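Local coordinates for uncharacterized protein (PDB 3B4Q) that is of unknown function, an all-helical domain that matches the C-terminal region of the resuscitation-promoting factor Rpf1 family, at residues Pro8-Val13 with Leu37-Leu42; Asn16-Val21 with Gly86-Ile91; Asp45-Ala50 with Thr75-Phe80. All blocks are in the same frame, centred on the assembly; numbering follows the deposited sequence. Where two conformers were deposited one is given.

Interaction 1 (Pro8-Val13 with Leu37-Leu42)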
ATOM      1  N   PRO A   8     -10.861   9.045  -4.776  1.00 14.27           N
ATOM      2  CA  PRO A   8      -9.795   8.220  -5.366  1.00 14.24           C
ATOM      3  C   PRO A   8      -9.668   6.916  -4.617  1.00 14.11           C
ATOM      4  O   PRO A   8      -9.735   6.890  -3.367  1.00 16.74           O
ATOM      5  CB  PRO A   8      -8.510   9.039  -5.163  1.00 14.88           C
ATOM      6  CG  PRO A   8      -8.853  10.027  -4.130  1.00 14.90           C
ATOM      7  CD  PRO A   8     -10.339  10.281  -4.153  1.00 14.45           C
ATOM      8  N   THR A   9      -9.498   5.852  -5.380  1.00 12.77           N
ATOM      9  CA  THR A   9      -9.279   4.535  -4.816  1.00 12.73           C
ATOM     10  C   THR A   9      -7.765   4.323  -4.620  1.00 11.54           C
ATOM     11  O   THR A   9      -6.956   5.077  -5.163  1.00 11.18           O
ATOM     12  CB  THR A   9      -9.814   3.430  -5.739  1.00 12.52           C
ATOM     13  OG1 THR A   9      -9.072   3.442  -6.956  1.00 15.21           O
ATOM     14  CG2 THR A   9     -11.321   3.648  -6.090  1.00 14.26           C
ATOM     15  N   PRO A  10      -7.367   3.317  -3.837  1.00 11.90           N
ATOM     16  CA  PRO A  10      -5.939   3.035  -3.745  1.00 11.45           C
ATOM     17  C   PRO A  10      -5.249   2.898  -5.117  1.00 10.81           C
ATOM     18  O   PRO A  10      -4.139   3.408  -5.277  1.00 10.24           O
ATOM     19  CB  PRO A  10      -5.907   1.731  -2.961  1.00 11.52           C
ATOM     20  CG  PRO A  10      -7.096   1.904  -1.997  1.00 11.98           C
ATOM     21  CD  PRO A  10      -8.161   2.482  -2.910  1.00 11.87           C
ATOM     22  N   ARG A  11      -5.906   2.280  -6.098  1.00 11.54           N
ATOM     23  CA  ARG A  11      -5.303   2.187  -7.438  0.50 12.62           C
ATOM     24  C   ARG A  11      -5.023   3.552  -8.054  1.00 12.62           C
ATOM     25  O   ARG A  11      -4.008   3.719  -8.740  1.00 13.15           O
ATOM     26  CB  ARG A  11      -6.136   1.312  -8.363  0.50 14.02           C
ATOM     27  CG  ARG A  11      -6.130  -0.108  -7.917  0.50 15.48           C
ATOM     28  CD  ARG A  11      -7.102  -0.967  -8.720  0.50 19.24           C
ATOM     29  NE  ARG A  11      -6.479  -1.536  -9.907  0.50 24.96           N
ATOM     30  CZ  ARG A  11      -7.112  -2.318 -10.780  0.50 22.98           C
ATOM     31  NH1 ARG A  11      -6.469  -2.797 -11.846  0.50 27.39           N
ATOM     32  NH2 ARG A  11      -8.389  -2.634 -10.582  0.50 27.95           N
ATOM     33  N   ASP A  12      -5.882   4.531  -7.786  1.00 11.40           N
ATOM     34  CA  ASP A  12      -5.653   5.905  -8.303  1.00 11.72           C
ATOM     35  C   ASP A  12      -4.490   6.550  -7.566  1.00 11.70           C
ATOM     36  O   ASP A  12      -3.669   7.252  -8.172  1.00 12.43           O
ATOM     37  CB  ASP A  12      -6.915   6.756  -8.133  1.00 12.91           C
ATOM     38  CG  ASP A  12      -8.114   6.144  -8.828  1.00 15.32           C
ATOM     39  OD1 ASP A  12      -8.002   5.798 -10.033  1.00 18.36           O
ATOM     40  OD2 ASP A  12      -9.180   6.016  -8.180  1.00 16.81           O
ATOM     41  N   VAL A  13      -4.457   6.361  -6.243  1.00 10.69           N
ATOM     42  CA  VAL A  13      -3.357   6.905  -5.438  1.00 11.58           C
ATOM     43  C   VAL A  13      -1.978   6.431  -5.925  1.00 11.27           C
ATOM     44  O   VAL A  13      -0.997   7.215  -5.886  1.00 11.83           O
ATOM     45  CB  VAL A  13      -3.573   6.594  -3.935  1.00 11.97           C
ATOM     46  CG1 VAL A  13      -2.340   7.044  -3.087  1.00 13.97           C
ATOM     47  CG2 VAL A  13      -4.885   7.244  -3.457  1.00 13.20           C
ATOM     48  N   LEU A  37     -14.638  -6.632   2.019  1.00 22.39           N
ATOM     49  CA  LEU A  37     -13.720  -6.176   3.028  1.00 21.93           C
ATOM     50  C   LEU A  37     -13.393  -4.700   2.775  1.00 20.94           C
ATOM     51  O   LEU A  37     -13.750  -4.127   1.727  1.00 21.06           O
ATOM     52  CB  LEU A  37     -12.460  -7.052   3.066  1.00 21.54           C
ATOM     53  CG  LEU A  37     -12.747  -8.571   3.106  1.00 24.29           C
ATOM     54  CD1 LEU A  37     -11.460  -9.393   3.233  1.00 27.36           C
ATOM     55  CD2 LEU A  37     -13.688  -8.896   4.242  1.00 24.42           C
ATOM     56  N   ASN A  38     -12.746  -4.090   3.754  1.00 21.45           N
ATOM     57  CA  ASN A  38     -12.390  -2.681   3.650  1.00 20.90           C
ATOM     58  C   ASN A  38     -11.236  -2.525   2.687  1.00 20.38           C
ATOM     59  O   ASN A  38     -10.140  -3.036   2.955  1.00 20.10           O
ATOM     60  CB  ASN A  38     -11.992  -2.112   5.014  1.00 22.83           C
ATOM     61  CG  ASN A  38     -11.789  -0.595   4.965  1.00 25.19           C
ATOM     62  OD1 ASN A  38     -10.752  -0.113   4.534  1.00 26.27           O
ATOM     63  ND2 ASN A  38     -12.803   0.161   5.397  1.00 29.25           N
ATOM     64  N   THR A  39     -11.479  -1.795   1.596  1.00 19.57           N
ATOM     65  CA  THR A  39     -10.502  -1.641   0.507  1.00 18.55           C
ATOM     66  C   THR A  39      -9.205  -0.985   0.960  1.00 17.24           C
ATOM     67  O   THR A  39      -8.108  -1.457   0.636  1.00 15.06           O
ATOM     68  CB  THR A  39     -11.126  -0.856  -0.672  1.00 20.01           C
ATOM     69  OG1 THR A  39     -12.264  -1.597  -1.150  1.00 22.80           O
ATOM     70  CG2 THR A  39     -10.142  -0.681  -1.808  1.00 19.60           C
ATOM     71  N   GLU A  40      -9.324   0.127   1.682  1.00 17.22           N
ATOM     72  CA  GLU A  40      -8.134   0.856   2.096  1.00 16.94           C
ATOM     73  C   GLU A  40      -7.300   0.013   3.054  1.00 16.34           C
ATOM     74  O   GLU A  40      -6.080  -0.047   2.943  1.00 15.01           O
ATOM     75  CB  GLU A  40      -8.525   2.229   2.666  1.00 18.66           C
ATOM     76  CG  GLU A  40      -8.965   3.148   1.538  1.00 20.67           C
ATOM     77  CD  GLU A  40      -8.978   4.595   1.920  1.00 24.48           C
ATOM     78  OE1 GLU A  40      -9.930   5.289   1.500  1.00 29.89           O
ATOM     79  OE2 GLU A  40      -8.051   5.054   2.622  1.00 22.35           O
ATOM     80  N   GLU A  41      -7.951  -0.655   3.995  1.00 16.72           N
ATOM     81  CA  GLU A  41      -7.217  -1.450   4.963  1.00 16.73           C
ATOM     82  C   GLU A  41      -6.484  -2.618   4.259  1.00 15.69           C
ATOM     83  O   GLU A  41      -5.313  -2.917   4.557  1.00 14.93           O
ATOM     84  CB  GLU A  41      -8.171  -1.981   6.025  1.00 19.96           C
ATOM     85  CG  GLU A  41      -7.541  -2.904   6.987  1.00 27.18           C
ATOM     86  CD  GLU A  41      -8.463  -3.224   8.152  1.00 29.44           C
ATOM     87  OE1 GLU A  41      -9.382  -2.411   8.441  1.00 37.79           O
ATOM     88  OE2 GLU A  41      -8.249  -4.284   8.789  1.00 38.94           O
ATOM     89  N   LEU A  42      -7.191  -3.296   3.343  1.00 14.63           N
ATOM     90  CA  LEU A  42      -6.566  -4.388   2.624  1.00 13.84           C
ATOM     91  C   LEU A  42      -5.395  -3.896   1.757  1.00 12.77           C
ATOM     92  O   LEU A  42      -4.339  -4.539   1.660  1.00 12.34           O
ATOM     93  CB  LEU A  42      -7.594  -5.143   1.764  1.00 14.96           C
ATOM     94  CG  LEU A  42      -8.050  -6.567   2.121  1.00 22.18           C
ATOM     95  CD1 LEU A  42      -8.404  -7.232   0.824  1.00 22.51           C
ATOM     96  CD2 LEU A  42      -6.941  -7.386   2.782  1.00 20.46           C
TER

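Interaction 2 (Asn16-Val21 with Gly86-Ile91)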
ATOM      1  N   ASN A  16       1.131   6.450 -10.236  1.00 12.42           N
ATOM      2  CA  ASN A  16       2.515   6.768 -10.671  1.00 13.42           C
ATOM      3  C   ASN A  16       3.612   5.989  -9.937  1.00 13.90           C
ATOM      4  O   ASN A  16       4.811   6.318 -10.023  1.00 15.46           O
ATOM      5  CB  ASN A  16       2.724   8.281 -10.556  1.00 14.72           C
ATOM      6  CG  ASN A  16       1.650   9.068 -11.294  1.00 15.34           C
ATOM      7  OD1 ASN A  16       1.038   9.999 -10.732  1.00 18.32           O
ATOM      8  ND2 ASN A  16       1.357   8.659 -12.520  1.00 13.94           N
ATOM      9  N   ALA A  17       3.191   4.948  -9.218  1.00 11.90           N
ATOM     10  CA  ALA A  17       4.097   4.145  -8.400  1.00 13.26           C
ATOM     11  C   ALA A  17       4.747   3.033  -9.228  1.00 13.08           C
ATOM     12  O   ALA A  17       4.295   2.742 -10.338  1.00 12.99           O
ATOM     13  CB  ALA A  17       3.329   3.517  -7.243  1.00 13.02           C
ATOM     14  N   PRO A  18       5.814   2.423  -8.691  1.00 13.85           N
ATOM     15  CA  PRO A  18       6.376   1.276  -9.382  1.00 14.23           C
ATOM     16  C   PRO A  18       5.362   0.180  -9.632  1.00 13.32           C
ATOM     17  O   PRO A  18       4.402  -0.017  -8.861  1.00 13.78           O
ATOM     18  CB  PRO A  18       7.469   0.785  -8.414  1.00 15.16           C
ATOM     19  CG  PRO A  18       7.907   2.033  -7.673  1.00 17.03           C
ATOM     20  CD  PRO A  18       6.585   2.796  -7.480  1.00 14.16           C
ATOM     21  N   ALA A  19       5.615  -0.579 -10.692  1.00 14.07           N
ATOM     22  CA  ALA A  19       4.716  -1.655 -11.070  1.00 13.77           C
ATOM     23  C   ALA A  19       4.354  -2.622  -9.924  1.00 13.05           C
ATOM     24  O   ALA A  19       3.179  -2.972  -9.768  1.00 13.25           O
ATOM     25  CB  ALA A  19       5.274  -2.396 -12.288  1.00 14.82           C
ATOM     26  N   PRO A  20       5.345  -3.100  -9.150  1.00 13.39           N
ATOM     27  CA  PRO A  20       4.989  -4.029  -8.054  1.00 13.95           C
ATOM     28  C   PRO A  20       4.030  -3.422  -6.999  1.00 13.38           C
ATOM     29  O   PRO A  20       3.254  -4.146  -6.366  1.00 12.57           O
ATOM     30  CB  PRO A  20       6.335  -4.380  -7.438  1.00 15.83           C
ATOM     31  CG  PRO A  20       7.259  -4.173  -8.497  1.00 15.71           C
ATOM     32  CD  PRO A  20       6.807  -2.982  -9.271  1.00 15.02           C
ATOM     33  N   VAL A  21       4.123  -2.104  -6.813  1.00 12.29           N
ATOM     34  CA  VAL A  21       3.221  -1.405  -5.893  1.00 12.10           C
ATOM     35  C   VAL A  21       1.825  -1.430  -6.528  1.00 11.12           C
ATOM     36  O   VAL A  21       0.812  -1.783  -5.888  1.00 11.03           O
ATOM     37  CB  VAL A  21       3.706   0.030  -5.618  1.00 12.65           C
ATOM     38  CG1 VAL A  21       2.667   0.771  -4.832  1.00 12.31           C
ATOM     39  CG2 VAL A  21       5.036  -0.015  -4.823  1.00 13.77           C
ATOM     40  N   GLY A  86       8.898   7.820   0.023  1.00 11.88           N
ATOM     41  CA  GLY A  86      10.352   7.869  -0.194  1.00 11.59           C
ATOM     42  C   GLY A  86      10.948   6.458  -0.043  1.00 12.26           C
ATOM     43  O   GLY A  86      11.851   6.052  -0.802  1.00 12.64           O
ATOM     44  N   ALA A  87      10.493   5.723   0.975  1.00 12.73           N
ATOM     45  CA  ALA A  87      10.931   4.331   1.161  1.00 13.29           C
ATOM     46  C   ALA A  87      10.636   3.476  -0.077  1.00 13.90           C
ATOM     47  O   ALA A  87      11.451   2.703  -0.548  1.00 14.15           O
ATOM     48  CB  ALA A  87      10.234   3.744   2.355  1.00 14.11           C
ATOM     49  N   ILE A  88       9.428   3.627  -0.591  1.00 13.45           N
ATOM     50  CA  ILE A  88       8.991   2.868  -1.765  1.00 14.12           C
ATOM     51  C   ILE A  88       9.863   3.215  -2.977  1.00 14.11           C
ATOM     52  O   ILE A  88      10.304   2.334  -3.748  1.00 14.48           O
ATOM     53  CB  ILE A  88       7.508   3.157  -2.015  1.00 14.23           C
ATOM     54  CG1 ILE A  88       6.701   2.438  -0.940  1.00 15.52           C
ATOM     55  CG2 ILE A  88       7.113   2.693  -3.446  1.00 15.72           C
ATOM     56  CD1 ILE A  88       5.232   2.835  -0.901  1.00 16.00           C
ATOM     57  N   ASP A  89      10.157   4.503  -3.135  1.00 13.37           N
ATOM     58  CA  ASP A  89      10.983   4.949  -4.248  1.00 14.74           C
ATOM     59  C   ASP A  89      12.388   4.299  -4.165  1.00 15.63           C
ATOM     60  O   ASP A  89      12.977   3.927  -5.165  1.00 17.52           O
ATOM     61  CB  ASP A  89      11.137   6.481  -4.243  1.00 14.29           C
ATOM     62  CG  ASP A  89       9.866   7.244  -4.701  1.00 15.40           C
ATOM     63  OD1 ASP A  89       8.887   6.627  -5.202  1.00 16.32           O
ATOM     64  OD2 ASP A  89       9.881   8.496  -4.569  1.00 15.94           O
ATOM     65  N   PHE A  90      12.914   4.199  -2.958  1.00 14.68           N
ATOM     66  CA  PHE A  90      14.215   3.579  -2.759  1.00 15.72           C
ATOM     67  C   PHE A  90      14.177   2.062  -2.955  1.00 16.96           C
ATOM     68  O   PHE A  90      14.997   1.517  -3.682  1.00 18.54           O
ATOM     69  CB  PHE A  90      14.735   3.901  -1.362  1.00 16.56           C
ATOM     70  CG  PHE A  90      16.008   3.159  -1.037  1.00 18.53           C
ATOM     71  CD1 PHE A  90      17.197   3.537  -1.650  1.00 21.37           C
ATOM     72  CD2 PHE A  90      16.014   2.093  -0.144  1.00 21.56           C
ATOM     73  CE1 PHE A  90      18.408   2.828  -1.385  1.00 23.54           C
ATOM     74  CE2 PHE A  90      17.217   1.378   0.119  1.00 23.59           C
ATOM     75  CZ  PHE A  90      18.392   1.764  -0.500  1.00 22.90           C
ATOM     76  N   ILE A  91      13.215   1.401  -2.301  1.00 16.78           N
ATOM     77  CA  ILE A  91      13.195  -0.068  -2.209  1.00 18.66           C
ATOM     78  C   ILE A  91      12.838  -0.668  -3.561  1.00 19.41           C
ATOM     79  O   ILE A  91      13.304  -1.749  -3.923  1.00 21.14           O
ATOM     80  CB  ILE A  91      12.215  -0.495  -1.086  1.00 18.76           C
ATOM     81  CG1 ILE A  91      12.828  -0.112   0.283  1.00 19.66           C
ATOM     82  CG2 ILE A  91      11.825  -1.997  -1.171  1.00 19.86           C
ATOM     83  CD1 ILE A  91      11.866  -0.216   1.466  1.00 19.29           C
TER

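Interaction 3 (Asp45-Ala50 with Thr75-Phe80)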
ATOM      1  N   ASP A  45      -2.407  -3.210   3.966  1.00 11.40           N
ATOM      2  CA  ASP A  45      -1.768  -4.503   4.331  1.00 12.39           C
ATOM      3  C   ASP A  45      -0.957  -5.105   3.153  1.00 12.34           C
ATOM      4  O   ASP A  45       0.168  -5.588   3.341  1.00 12.67           O
ATOM      5  CB  ASP A  45      -2.806  -5.504   4.792  1.00 12.87           C
ATOM      6  CG  ASP A  45      -3.438  -5.146   6.155  1.00 18.25           C
ATOM      7  OD1 ASP A  45      -2.919  -4.244   6.871  1.00 20.55           O
ATOM      8  OD2 ASP A  45      -4.468  -5.805   6.514  1.00 21.15           O
ATOM      9  N   ALA A  46      -1.552  -5.114   1.959  1.00 11.30           N
ATOM     10  CA  ALA A  46      -0.901  -5.690   0.763  1.00 12.45           C
ATOM     11  C   ALA A  46       0.382  -4.915   0.422  1.00 11.89           C
ATOM     12  O   ALA A  46       1.427  -5.518   0.114  1.00 12.83           O
ATOM     13  CB  ALA A  46      -1.858  -5.696  -0.415  1.00 13.13           C
ATOM     14  N   LEU A  47       0.335  -3.582   0.498  1.00 11.26           N
ATOM     15  CA  LEU A  47       1.511  -2.810   0.150  1.00 12.10           C
ATOM     16  C   LEU A  47       2.601  -2.955   1.242  1.00 12.29           C
ATOM     17  O   LEU A  47       3.804  -3.101   0.941  1.00 12.43           O
ATOM     18  CB  LEU A  47       1.125  -1.349  -0.064  1.00 11.58           C
ATOM     19  CG  LEU A  47       2.253  -0.377  -0.460  1.00 12.64           C
ATOM     20  CD1 LEU A  47       3.085  -1.004  -1.628  1.00 12.85           C
ATOM     21  CD2 LEU A  47       1.677   0.945  -0.792  1.00 13.79           C
ATOM     22  N   TYR A  48       2.193  -2.939   2.508  1.00 12.69           N
ATOM     23  CA  TYR A  48       3.156  -3.155   3.563  1.00 13.85           C
ATOM     24  C   TYR A  48       3.834  -4.524   3.351  1.00 14.72           C
ATOM     25  O   TYR A  48       5.062  -4.676   3.450  1.00 14.05           O
ATOM     26  CB  TYR A  48       2.462  -3.089   4.919  1.00 15.36           C
ATOM     27  CG  TYR A  48       3.399  -3.276   6.096  1.00 18.55           C
ATOM     28  CD1 TYR A  48       4.486  -2.430   6.255  1.00 19.10           C
ATOM     29  CD2 TYR A  48       3.196  -4.277   7.027  1.00 21.29           C
ATOM     30  CE1 TYR A  48       5.362  -2.548   7.310  1.00 22.27           C
ATOM     31  CE2 TYR A  48       4.084  -4.412   8.116  1.00 21.04           C
ATOM     32  CZ  TYR A  48       5.162  -3.533   8.220  1.00 20.07           C
ATOM     33  OH  TYR A  48       6.071  -3.603   9.243  1.00 23.67           O
ATOM     34  N   ASN A  49       3.035  -5.532   3.016  1.00 14.47           N
ATOM     35  CA  ASN A  49       3.641  -6.827   2.818  1.00 16.35           C
ATOM     36  C   ASN A  49       4.590  -6.828   1.637  1.00 16.13           C
ATOM     37  O   ASN A  49       5.659  -7.429   1.728  1.00 17.94           O
ATOM     38  CB  ASN A  49       2.593  -7.922   2.660  1.00 17.50           C
ATOM     39  CG  ASN A  49       3.214  -9.304   2.706  1.00 21.53           C
ATOM     40  OD1 ASN A  49       3.826  -9.698   3.703  1.00 23.90           O
ATOM     41  ND2 ASN A  49       3.096 -10.026   1.602  1.00 26.00           N
ATOM     42  N   ALA A  50       4.235  -6.122   0.555  1.00 14.21           N
ATOM     43  CA  ALA A  50       5.096  -6.075  -0.630  1.00 15.69           C
ATOM     44  C   ALA A  50       6.458  -5.461  -0.295  1.00 15.77           C
ATOM     45  O   ALA A  50       7.505  -5.907  -0.779  1.00 17.11           O
ATOM     46  CB  ALA A  50       4.426  -5.250  -1.753  1.00 15.28           C
ATOM     47  N   THR A  75      -5.679   2.364   8.288  1.00 18.73           N
ATOM     48  CA  THR A  75      -6.962   2.414   7.561  1.00 21.02           C
ATOM     49  C   THR A  75      -6.966   3.535   6.544  1.00 19.68           C
ATOM     50  O   THR A  75      -7.972   3.793   5.873  1.00 21.93           O
ATOM     51  CB  THR A  75      -8.197   2.589   8.515  1.00 22.34           C
ATOM     52  OG1 THR A  75      -8.214   3.928   9.012  1.00 25.73           O
ATOM     53  CG2 THR A  75      -8.135   1.640   9.670  1.00 24.57           C
ATOM     54  N   ASN A  76      -5.823   4.210   6.420  1.00 17.65           N
ATOM     55  CA  ASN A  76      -5.750   5.408   5.628  1.00 16.59           C
ATOM     56  C   ASN A  76      -4.738   5.196   4.493  1.00 14.77           C
ATOM     57  O   ASN A  76      -3.523   5.388   4.679  1.00 15.35           O
ATOM     58  CB  ASN A  76      -5.339   6.589   6.535  1.00 17.88           C
ATOM     59  CG  ASN A  76      -5.114   7.881   5.776  1.00 19.81           C
ATOM     60  OD1 ASN A  76      -5.328   7.996   4.540  1.00 20.10           O
ATOM     61  ND2 ASN A  76      -4.641   8.899   6.533  1.00 22.41           N
ATOM     62  N   PHE A  77      -5.246   4.755   3.336  1.00 13.19           N
ATOM     63  CA  PHE A  77      -4.325   4.368   2.255  1.00 11.14           C
ATOM     64  C   PHE A  77      -3.452   5.537   1.765  1.00 11.55           C
ATOM     65  O   PHE A  77      -2.217   5.417   1.637  1.00 10.63           O
ATOM     66  CB  PHE A  77      -4.977   3.645   1.076  1.00 10.58           C
ATOM     67  CG  PHE A  77      -3.949   3.159   0.109  1.00 10.93           C
ATOM     68  CD1 PHE A  77      -3.233   1.974   0.370  1.00 11.48           C
ATOM     69  CD2 PHE A  77      -3.575   3.945  -0.979  1.00 13.23           C
ATOM     70  CE1 PHE A  77      -2.241   1.563  -0.483  1.00 13.02           C
ATOM     71  CE2 PHE A  77      -2.565   3.543  -1.845  1.00 11.46           C
ATOM     72  CZ  PHE A  77      -1.895   2.346  -1.593  1.00 11.05           C
ATOM     73  N   ASN A  78      -4.091   6.658   1.463  1.00 12.17           N
ATOM     74  CA  ASN A  78      -3.321   7.806   0.957  1.00 12.25           C
ATOM     75  C   ASN A  78      -2.268   8.202   1.989  1.00 12.56           C
ATOM     76  O   ASN A  78      -1.118   8.459   1.631  1.00 13.28           O
ATOM     77  CB  ASN A  78      -4.255   9.001   0.681  1.00 14.11           C
ATOM     78  CG  ASN A  78      -3.500  10.176   0.144  1.00 16.24           C
ATOM     79  OD1 ASN A  78      -3.195  11.135   0.880  1.00 19.90           O
ATOM     80  ND2 ASN A  78      -3.093  10.081  -1.093  1.00 17.72           N
ATOM     81  N   GLY A  79      -2.641   8.208   3.275  1.00 12.79           N
ATOM     82  CA  GLY A  79      -1.685   8.603   4.311  1.00 12.40           C
ATOM     83  C   GLY A  79      -0.522   7.631   4.385  1.00 12.12           C
ATOM     84  O   GLY A  79       0.654   8.035   4.518  1.00 12.80           O
ATOM     85  N   PHE A  80      -0.835   6.338   4.286  1.00 12.38           N
ATOM     86  CA  PHE A  80       0.216   5.312   4.366  1.00 11.75           C
ATOM     87  C   PHE A  80       1.181   5.417   3.191  1.00 11.93           C
ATOM     88  O   PHE A  80       2.406   5.377   3.362  1.00 12.49           O
ATOM     89  CB  PHE A  80      -0.438   3.927   4.375  1.00 12.48           C
ATOM     90  CG  PHE A  80       0.554   2.788   4.296  1.00 11.90           C
ATOM     91  CD1 PHE A  80       1.337   2.447   5.387  1.00 13.46           C
ATOM     92  CD2 PHE A  80       0.725   2.075   3.092  1.00 13.88           C
ATOM     93  CE1 PHE A  80       2.268   1.408   5.319  1.00 14.49           C
ATOM     94  CE2 PHE A  80       1.656   1.033   3.025  1.00 15.18           C
ATOM     95  CZ  PHE A  80       2.428   0.699   4.158  1.00 13.88           C
TER

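Interaction 1 (Pro8-Val13 with Leu37-Leu42)
Two helix N-termini meet here within an all-helical domain: the first turn of the short helix 10-13 packs on the first turn of helix 39-56. Pro10 carries the contact on one side, Thr39 and Glu40 on the other. The pyrrolidine ring of Pro10, buried and aimed at the partner segment, lies across the methyl of Thr39, with Pro10 CD 3.9 Å from Thr39 CG2. That methyl is turned to the proline because Thr39 OG1 sits anti to its carbonyl carbon (chi1 -60°), which sets CG2 anti to the backbone N. Glu40 adds its aliphatic part, crossing the ring at about a right angle with Glu40 CG 4.2 Å from Pro10 CG. Its carboxylate leads away from the proline, and Glu40 OE2 accepts a hydrogen bond from Phe77 N, at the start of helix 77-83. Val25 and Gln29 of helix 19-35 also pack on Pro10, as does Phe77, so the ring is wedged among three helices. Thr9, at the N-cap position, gives two bonds to Asp12 OD2: its backbone N donates at 2.8 Å, and Thr9 OG1 meets the same oxygen from above the carboxylate plane. In the partner segment, Asn38 OD1 receives Glu41 N in a capping bond of 2.9 Å, in the carbonyl plane, on a lone pair.

Interaction 2 (Asn16-Val21 with Gly86-Ile91)
Ile88 reaches from helix 85-91 toward the start of helix 19-35 and has the most surface buried in this contact, with Pro18 and Val21 as its two partners. One branch does all the touching: the methyl Ile88 CG2 stands 3.7 Å from Val21 CG2 and 4.1 Å from Pro18 CD. With CG1 of Ile88 anti to the carbonyl carbon (chi1 -73°), CG2 lies anti to the backbone N and is presented to both partners, while the longer branch, ending in CD1, turns away from both. On the other side Val21 uses a single methyl as well. Its CG1 is anti to the backbone N (chi1 172°), which turns CG2 to Ile88. Pro18 offers the CD corner of its ring, and both partners meet the isoleucine at a slant. Pro18 is the N-cap residue of helix 19-35 and Val21 belongs to its first turn; the weak backbone bond from Val21 N to Pro18 O, 2.9 Å long, ties the two together. The contact thus joins the beginning of one helix of this all-helical domain to the last helix of the chain, bringing together segments whose nearest ends are 65 residues apart. No polar bond spans the two segments, and the attachment is entirely apolar. Other helices surround it: Ile51 of helix 39-56 and Tyr81 of helix 77-83 touch Ile88, whereas Leu47 packs on Val21. Beyond the helix end, Phe92 lies against both Pro18 and Val21. The nearest backbones are those of Pro18 and Asp89, whose CA atoms lie 7.8 Å apart.

Interaction 3 (Asp45-Ala50 with Thr75-Phe80)
With CG anti to the backbone N in Leu47 (chi1 -179°) and in Phe80 (chi1 173°), the leucine branches and the phenyl ring extend from their helices and meet between them. This is helix-to-helix packing in the core of an all-helical domain, where the middle of helix 39-56 faces the first turn of helix 77-83. Leu47 comes to the rim of the Phe80 ring: Leu47 CG lies in the ring plane, at its edge, 3.8 Å from Phe80 CE2. One carbon further on, Leu47 CD2 also touches the Phe77 ring, 3.9 Å from Phe77 CZ, and the leucine thereby bridges two aromatic side chains spaced three residues apart on one helix. At the far end of the Phe80 ring, CZ rests 3.9 Å from Tyr48 CB, close to the tyrosine's backbone; the phenol is directed away and stacks with Tyr70. Val44 touches both phenylalanines, and Val25 of helix 19-35 also packs on Phe77. The helix bearing the two rings is capped by Asn76, whose OD1 accepts from Gly79 N at 3.0 Å, with the donor standing well above the carbonyl plane.

Interaction 3 lies near the middle of the domain, its centre about 3 Å from that of the chain, and the other two flank it, their own centres about 17 Å apart on opposite sides of the chain's centre. Interactions 1 and 3 share helix 39-56 and are about 9 Å apart, centre to centre. The Glu40 to Phe77 hydrogen bond joins them, and beside it Val13 CG1 lies 3.7 Å from Phe77 CE2. Interaction 2, about 12 Å from interaction 3 between centres, joins it through Leu47: Val21 CG1 is 3.7 Å from Leu47 CD1, and Ile88 also touches this leucine. In sequence, interaction 3 is nested inside the loop that interaction 2 closes.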